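Local coordinates for protein glutaredoxin (Methanosarcina mazei, PDB 3NZN) that probably acts as a small thiol-disulfide oxidoreductase of the thioredoxin fold, using a redox-active dithiol to reduce disulfides in partner molecules, at residues 36-41 with 95-100. Numbering follows the deposited sequence.
Sequences KKTKKL and KEIRES
Ile97 meets Leu41 and Thr38 through aliphatic branches, while the flat guanidinium of Arg98 is carried off from residues 36-41. One face of that group carries Glu99 OE2, displaced toward the rim; OE2 sits well out of the guanidinium plane, so no N-H points at it, and the long 3.7 Å separation of Arg98 NH2 from Glu99 OE2 leaves only a weak charge attraction. Arg98 NH1 instead bonds to Phe103 O, tying helix 94-100 to the C-terminus.

In the contact itself, Ile97 presents both branches. Its CG2 lies 3.8 Å from Leu41 CD2, which also packs 3.9 Å from Ile97 CB. With CG1 beside the backbone N (chi1 -69°) and the chain extended beyond it (chi2 165°), Ile97 CD1 arrives 4.0 Å from Thr38 CG2, the two side chains crossing at roughly a right angle. Thr38 turns this methyl to the contact while its OG1 bonds back to Trp34 O, one turn earlier, satisfying a buried hydroxyl within its own helix. Phe92 touches Thr38 and Leu41, and Ile89 packs on Ile97. Within helix 94-100, Ser100 N and OG grip Glu96 O from opposite faces of its plane.

The contact joins the C-terminal helix to the helix that begins at the Cys32-Cys35 disulfide, two helices packed on the same side of the thioredoxin-fold sheet. With no hydrogen bond or salt bridge between the segments, their association here rests on aliphatic packing.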
loop_
_atom_site.group_PDB
_atom_site.type_symbol
_atom_site.label_atom_id
_atom_site.label_comp_id
_atom_site.label_asym_id
_atom_site.label_seq_id
_atom_site.Cartn_x
_atom_site.Cartn_y
_atom_site.Cartn_z
ATOM N N LYS A 36 -6.593 -15.151 5.190
ATOM C CA LYS A 36 -6.428 -16.187 6.199
ATOM C C LYS A 36 -7.258 -17.436 5.845
ATOM O O LYS A 36 -6.812 -18.563 6.031
ATOM C CB LYS A 36 -6.828 -15.631 7.540
ATOM C CG LYS A 36 -5.966 -14.648 8.237
ATOM C CD LYS A 36 -4.381 -14.784 8.130
ATOM C CE LYS A 36 -3.729 -13.368 7.971
ATOM N NZ LYS A 36 -4.085 -12.781 6.615
ATOM N N LYS A 37 -8.431 -17.221 5.283
ATOM C CA LYS A 37 -9.251 -18.342 4.889
ATOM C C LYS A 37 -8.589 -19.100 3.734
ATOM O O LYS A 37 -8.683 -20.343 3.656
ATOM C CB LYS A 37 -10.612 -17.882 4.385
ATOM C CG LYS A 37 -11.616 -17.436 5.366
ATOM C CD LYS A 37 -13.016 -18.033 5.111
ATOM C CE LYS A 37 -14.016 -17.762 6.328
ATOM N NZ LYS A 37 -14.123 -18.897 7.422
ATOM N N THR A 38 -7.950 -18.427 2.799
ATOM C CA THR A 38 -7.182 -19.063 1.751
ATOM C C THR A 38 -6.007 -19.816 2.262
ATOM O O THR A 38 -5.797 -21.007 1.835
ATOM C CB THR A 38 -6.716 -17.974 0.748
ATOM O OG1 THR A 38 -7.877 -17.266 0.246
ATOM C CG2 THR A 38 -5.961 -18.610 -0.423
ATOM N N LYS A 39 -5.238 -19.287 3.194
ATOM C CA LYS A 39 -4.182 -19.998 3.830
ATOM C C LYS A 39 -4.696 -21.280 4.500
ATOM O O LYS A 39 -4.049 -22.302 4.403
ATOM C CB LYS A 39 -3.420 -19.069 4.760
ATOM C CG LYS A 39 -2.320 -19.622 5.490
ATOM C CD LYS A 39 -1.493 -18.576 6.258
ATOM C CE LYS A 39 -0.411 -19.218 7.077
ATOM N NZ LYS A 39 -1.020 -19.800 8.334
ATOM N N LYS A 40 -5.816 -21.165 5.210
ATOM C CA LYS A 40 -6.410 -22.338 5.865
ATOM C C LYS A 40 -6.805 -23.416 4.843
ATOM O O LYS A 40 -6.624 -24.604 5.128
ATOM C CB LYS A 40 -7.571 -21.910 6.682
ATOM C CG LYS A 40 -7.321 -21.289 7.987
ATOM C CD LYS A 40 -8.596 -20.675 8.595
ATOM C CE LYS A 40 -8.256 -19.977 9.922
ATOM N NZ LYS A 40 -7.219 -18.888 9.931
ATOM N N LEU A 41 -7.350 -23.022 3.709
ATOM C CA LEU A 41 -7.697 -23.995 2.648
ATOM C C LEU A 41 -6.452 -24.663 2.190
ATOM O O LEU A 41 -6.439 -25.945 2.066
ATOM C CB LEU A 41 -8.478 -23.321 1.541
ATOM C CG LEU A 41 -8.764 -24.242 0.309
ATOM C CD1 LEU A 41 -9.661 -25.375 0.666
ATOM C CD2 LEU A 41 -9.378 -23.398 -0.752
ATOM N N LYS A 95 -13.672 -23.607 -4.612
ATOM C CA LYS A 95 -13.714 -24.643 -5.624
ATOM C C LYS A 95 -12.580 -24.470 -6.674
ATOM O O LYS A 95 -11.897 -25.406 -7.058
ATOM C CB LYS A 95 -15.073 -24.687 -6.275
ATOM C CG LYS A 95 -15.180 -25.780 -7.350
ATOM C CD LYS A 95 -16.608 -25.859 -7.939
ATOM C CE LYS A 95 -16.816 -26.877 -8.971
ATOM N NZ LYS A 95 -18.301 -26.754 -9.359
ATOM N N GLU A 96 -12.386 -23.233 -7.111
ATOM C CA GLU A 96 -11.372 -22.983 -8.094
ATOM C C GLU A 96 -9.989 -23.305 -7.601
ATOM O O GLU A 96 -9.160 -23.846 -8.338
ATOM C CB GLU A 96 -11.473 -21.518 -8.603
ATOM C CG GLU A 96 -10.570 -21.258 -9.758
ATOM C CD GLU A 96 -10.664 -19.819 -10.275
ATOM O OE1 GLU A 96 -11.531 -19.065 -9.845
ATOM O OE2 GLU A 96 -9.863 -19.442 -11.122
ATOM N N ILE A 97 -9.690 -22.964 -6.355
ATOM C CA ILE A 97 -8.413 -23.250 -5.790
ATOM C C ILE A 97 -8.194 -24.758 -5.711
ATOM O O ILE A 97 -7.180 -25.268 -6.163
ATOM C CB ILE A 97 -8.236 -22.620 -4.405
ATOM C CG1 ILE A 97 -8.143 -21.076 -4.555
ATOM C CG2 ILE A 97 -7.045 -23.116 -3.718
ATOM C CD1 ILE A 97 -8.342 -20.314 -3.206
ATOM N N ARG A 98 -9.166 -25.497 -5.101
ATOM C CA ARG A 98 -8.980 -26.941 -4.966
ATOM C C ARG A 98 -8.893 -27.630 -6.310
ATOM O O ARG A 98 -8.042 -28.524 -6.491
ATOM C CB ARG A 98 -9.962 -27.558 -4.024
ATOM C CG ARG A 98 -11.424 -27.586 -4.448
ATOM C CD ARG A 98 -11.775 -28.892 -5.212
ATOM N NE ARG A 98 -13.172 -28.916 -5.428
ATOM C CZ ARG A 98 -13.817 -29.851 -6.087
ATOM N NH1 ARG A 98 -13.170 -30.765 -6.720
ATOM N NH2 ARG A 98 -15.143 -29.780 -6.170
ATOM N N GLU A 99 -9.662 -27.229 -7.264
ATOM C CA GLU A 99 -9.607 -27.895 -8.577
ATOM C C GLU A 99 -8.291 -27.621 -9.259
ATOM O O GLU A 99 -7.649 -28.476 -9.859
ATOM C CB GLU A 99 -10.759 -27.499 -9.418
ATOM C CG GLU A 99 -12.089 -28.049 -8.959
ATOM C CD GLU A 99 -13.244 -27.905 -9.850
ATOM O OE1 GLU A 99 -13.185 -27.117 -10.775
ATOM O OE2 GLU A 99 -14.263 -28.644 -9.612
ATOM N N SER A 100 -7.819 -26.343 -9.189
ATOM C CA SER A 100 -6.594 -26.009 -9.846
ATOM C C SER A 100 -5.443 -26.753 -9.284
ATOM O O SER A 100 -4.508 -27.068 -10.029
ATOM C CB SER A 100 -6.319 -24.475 -9.680
ATOM O OG SER A 100 -7.265 -23.710 -10.374
#